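Local coordinates for protein alginate lyase (Bacteroides ovatus, PDB 3NNB) that probably depolymerises alginate, a polymer of mannuronate and guluronate, by beta-elimination, at residues H222-D227 / I279-H284. Residues are numbered along the deposited sequence; the frame is centred on the assembly and turned at random.
Sequences HGLAYD and IFNLGH
L224 reaches across to N281 and H284, joining helix 221-236 to helix 274-293 within the helical alginate lyase domain, whose family belongs to the six-hairpin clan, consistent with an alpha/alpha toroid built of helical hairpins. The two helix segments run nearly parallel, at 22° with axes 9.8 Å apart, and no hydrogen bond links them, so the join is van der Waals contact, burying 192 Å² with both sides summed. L224 carries most of it, with 71 Å² buried, the largest value of any residue here: CB points toward the neighbouring helix, and with CG anti to the backbone N (chi1 -170°) the branch is carried on to N281 and H284. Both methyls border N281 OD1, CD1 at 3.6 Å and CD2 at 3.7 Å, and CD2 alone also reaches H284 CB, at 3.8 Å. The same OD1 faces L224 CB at 3.7 Å. A225 adds a smaller touch, its CB meeting the H284 ring obliquely at ND1, 4.0 Å away. Cut back to an alanine, position L224 would keep only CB against OD1 and would probably leave a gap beside H284 CB where CD2 had packed.

In the next shell, N281 ND2 hydrogen-bonds to the side-chain oxygens of Q265 and Q258, which fixes the amide's rotation and presents OD1 to L224. F250 and Q258 of helix 240-258 also touch the leucine, and Y169 meets both A225 and the H284 ring. F280, one turn back, packs on that ring: its O, which also accepts the H284 N bond, sits 3.2 Å above one imidazole face, while H284 CE1 stands 3.3 Å above the F280 ring, over its centre.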
ATOM      1  N   HIS A 222      -8.099   6.427  -5.605  1.00  6.42           N
ATOM      2  CA  HIS A 222      -8.450   6.473  -4.196  1.00  7.64           C
ATOM      3  C   HIS A 222      -9.576   5.540  -3.880  1.00  8.76           C
ATOM      4  O   HIS A 222      -9.534   4.857  -2.872  1.00  7.37           O
ATOM      5  CB  HIS A 222      -8.817   7.887  -3.746  1.00  7.01           C
ATOM      6  CG  HIS A 222      -7.649   8.747  -3.424  1.00 10.81           C
ATOM      7  ND1 HIS A 222      -7.027   8.724  -2.197  1.00  8.30           N
ATOM      8  CD2 HIS A 222      -6.994   9.667  -4.164  1.00 16.51           C
ATOM      9  CE1 HIS A 222      -6.062   9.625  -2.182  1.00 10.84           C
ATOM     10  NE2 HIS A 222      -5.990  10.184  -3.376  1.00 15.23           N
ATOM     11  N   GLY A 223     -10.604   5.518  -4.712  1.00  6.68           N
ATOM     12  CA  GLY A 223     -11.740   4.686  -4.445  1.00  4.91           C
ATOM     13  C   GLY A 223     -11.440   3.202  -4.646  1.00  7.83           C
ATOM     14  O   GLY A 223     -11.924   2.353  -3.890  1.00  8.03           O
ATOM     15  N   LEU A 224     -10.636   2.869  -5.654  1.00  7.34           N
ATOM     16  CA  LEU A 224     -10.206   1.493  -5.857  1.00  6.67           C
ATOM     17  C   LEU A 224      -9.393   0.984  -4.664  1.00  8.13           C
ATOM     18  O   LEU A 224      -9.639  -0.114  -4.124  1.00  7.46           O
ATOM     19  CB  LEU A 224      -9.452   1.397  -7.186  1.00  7.88           C
ATOM     20  CG  LEU A 224      -9.115  -0.008  -7.712  1.00  7.67           C
ATOM     21  CD1 LEU A 224      -9.051  -0.026  -9.242  1.00  7.41           C
ATOM     22  CD2 LEU A 224      -7.803  -0.531  -7.113  1.00  8.53           C
ATOM     23  N   ALA A 225      -8.476   1.836  -4.189  1.00  7.57           N
ATOM     24  CA  ALA A 225      -7.669   1.513  -3.032  1.00  7.01           C
ATOM     25  C   ALA A 225      -8.503   1.378  -1.753  1.00  7.08           C
ATOM     26  O   ALA A 225      -8.196   0.538  -0.897  1.00  8.09           O
ATOM     27  CB  ALA A 225      -6.496   2.536  -2.860  1.00  7.50           C
ATOM     28  N   TYR A 226      -9.553   2.166  -1.614  1.00  7.94           N
ATOM     29  CA  TYR A 226     -10.439   2.056  -0.429  1.00  7.01           C
ATOM     30  C   TYR A 226     -10.962   0.649  -0.323  1.00  8.81           C
ATOM     31  O   TYR A 226     -10.948   0.059   0.741  1.00  8.69           O
ATOM     32  CB  TYR A 226     -11.574   3.054  -0.523  1.00  7.09           C
ATOM     33  CG  TYR A 226     -12.601   2.907   0.589  1.00  6.31           C
ATOM     34  CD1 TYR A 226     -13.626   1.989   0.475  1.00 10.23           C
ATOM     35  CD2 TYR A 226     -12.514   3.671   1.761  1.00 12.24           C
ATOM     36  CE1 TYR A 226     -14.589   1.840   1.466  1.00 10.35           C
ATOM     37  CE2 TYR A 226     -13.482   3.536   2.785  1.00 14.03           C
ATOM     38  CZ  TYR A 226     -14.511   2.628   2.628  1.00 14.96           C
ATOM     39  OH  TYR A 226     -15.522   2.419   3.586  1.00 17.68           O
ATOM     40  N   ASP A 227     -11.428   0.117  -1.446  1.00  8.73           N
ATOM     41  CA  ASP A 227     -12.011  -1.237  -1.428  1.00  7.72           C
ATOM     42  C   ASP A 227     -10.973  -2.287  -1.032  1.00  6.70           C
ATOM     43  O   ASP A 227     -11.266  -3.218  -0.297  1.00  7.32           O
ATOM     44  CB  ASP A 227     -12.610  -1.605  -2.775  1.00  7.68           C
ATOM     45  CG  ASP A 227     -13.947  -0.950  -3.033  1.00 10.45           C
ATOM     46  OD1 ASP A 227     -14.437  -0.153  -2.210  1.00 10.84           O
ATOM     47  OD2 ASP A 227     -14.533  -1.238  -4.107  1.00  8.36           O
ATOM     48  N   ILE A 279       0.448   2.847 -12.966  1.00  7.94           N
ATOM     49  CA  ILE A 279       1.089   1.714 -12.265  1.00  5.61           C
ATOM     50  C   ILE A 279       0.583   1.530 -10.811  1.00  6.87           C
ATOM     51  O   ILE A 279       0.361   0.431 -10.374  1.00  7.49           O
ATOM     52  CB  ILE A 279       2.647   1.879 -12.306  1.00  6.31           C
ATOM     53  CG1 ILE A 279       3.137   1.723 -13.742  1.00  9.97           C
ATOM     54  CG2 ILE A 279       3.341   0.899 -11.330  1.00  7.43           C
ATOM     55  CD1 ILE A 279       4.607   2.121 -13.947  1.00 11.39           C
ATOM     56  N   PHE A 280       0.428   2.635 -10.098  1.00  6.12           N
ATOM     57  CA  PHE A 280      -0.119   2.653  -8.728  1.00  7.08           C
ATOM     58  C   PHE A 280      -1.459   1.934  -8.708  1.00  7.53           C
ATOM     59  O   PHE A 280      -1.678   1.019  -7.889  1.00  6.68           O
ATOM     60  CB  PHE A 280      -0.291   4.117  -8.343  1.00  8.27           C
ATOM     61  CG  PHE A 280      -0.592   4.407  -6.866  1.00  7.89           C
ATOM     62  CD1 PHE A 280       0.322   4.132  -5.869  1.00  8.93           C
ATOM     63  CD2 PHE A 280      -1.768   5.066  -6.519  1.00  8.67           C
ATOM     64  CE1 PHE A 280       0.065   4.503  -4.542  1.00 11.35           C
ATOM     65  CE2 PHE A 280      -2.033   5.421  -5.215  1.00  8.42           C
ATOM     66  CZ  PHE A 280      -1.123   5.150  -4.231  1.00  8.06           C
ATOM     67  N   ASN A 281      -2.340   2.286  -9.633  1.00  8.09           N
ATOM     68  CA  ASN A 281      -3.683   1.697  -9.663  1.00  6.35           C
ATOM     69  C   ASN A 281      -3.624   0.238 -10.095  1.00  7.73           C
ATOM     70  O   ASN A 281      -4.273  -0.586  -9.511  1.00  8.61           O
ATOM     71  CB  ASN A 281      -4.617   2.521 -10.565  1.00  6.80           C
ATOM     72  CG  ASN A 281      -6.043   2.559 -10.095  1.00  7.27           C
ATOM     73  OD1 ASN A 281      -6.351   2.366  -8.917  1.00  8.24           O
ATOM     74  ND2 ASN A 281      -6.949   2.912 -11.013  1.00  6.42           N
ATOM     75  N   LEU A 282      -2.816  -0.068 -11.112  1.00  7.06           N
ATOM     76  CA  LEU A 282      -2.650  -1.469 -11.536  1.00  6.97           C
ATOM     77  C   LEU A 282      -2.103  -2.341 -10.402  1.00  7.71           C
ATOM     78  O   LEU A 282      -2.548  -3.494 -10.216  1.00  7.59           O
ATOM     79  CB  LEU A 282      -1.732  -1.571 -12.765  1.00  6.71           C
ATOM     80  CG  LEU A 282      -2.408  -1.620 -14.114  1.00 11.17           C
ATOM     81  CD1 LEU A 282      -1.377  -1.315 -15.216  1.00 11.81           C
ATOM     82  CD2 LEU A 282      -3.131  -3.006 -14.290  1.00 10.67           C
ATOM     83  N   GLY A 283      -1.137  -1.829  -9.646  1.00  7.93           N
ATOM     84  CA  GLY A 283      -0.596  -2.596  -8.509  1.00  7.52           C
ATOM     85  C   GLY A 283      -1.669  -2.881  -7.439  1.00  6.98           C
ATOM     86  O   GLY A 283      -1.705  -3.962  -6.855  1.00  8.87           O
ATOM     87  N   HIS A 284      -2.547  -1.925  -7.205  1.00  6.51           N
ATOM     88  CA  HIS A 284      -3.634  -2.088  -6.256  1.00  6.64           C
ATOM     89  C   HIS A 284      -4.704  -3.054  -6.793  1.00  7.00           C
ATOM     90  O   HIS A 284      -5.311  -3.826  -6.024  1.00  7.87           O
ATOM     91  CB  HIS A 284      -4.227  -0.758  -5.867  1.00  6.46           C
ATOM     92  CG  HIS A 284      -3.242   0.133  -5.197  1.00  9.18           C
ATOM     93  ND1 HIS A 284      -3.409   1.503  -5.135  1.00  7.60           N
ATOM     94  CD2 HIS A 284      -2.044  -0.137  -4.627  1.00  8.28           C
ATOM     95  CE1 HIS A 284      -2.361   2.026  -4.512  1.00  8.88           C
ATOM     96  NE2 HIS A 284      -1.528   1.057  -4.178  1.00  9.01           N
TER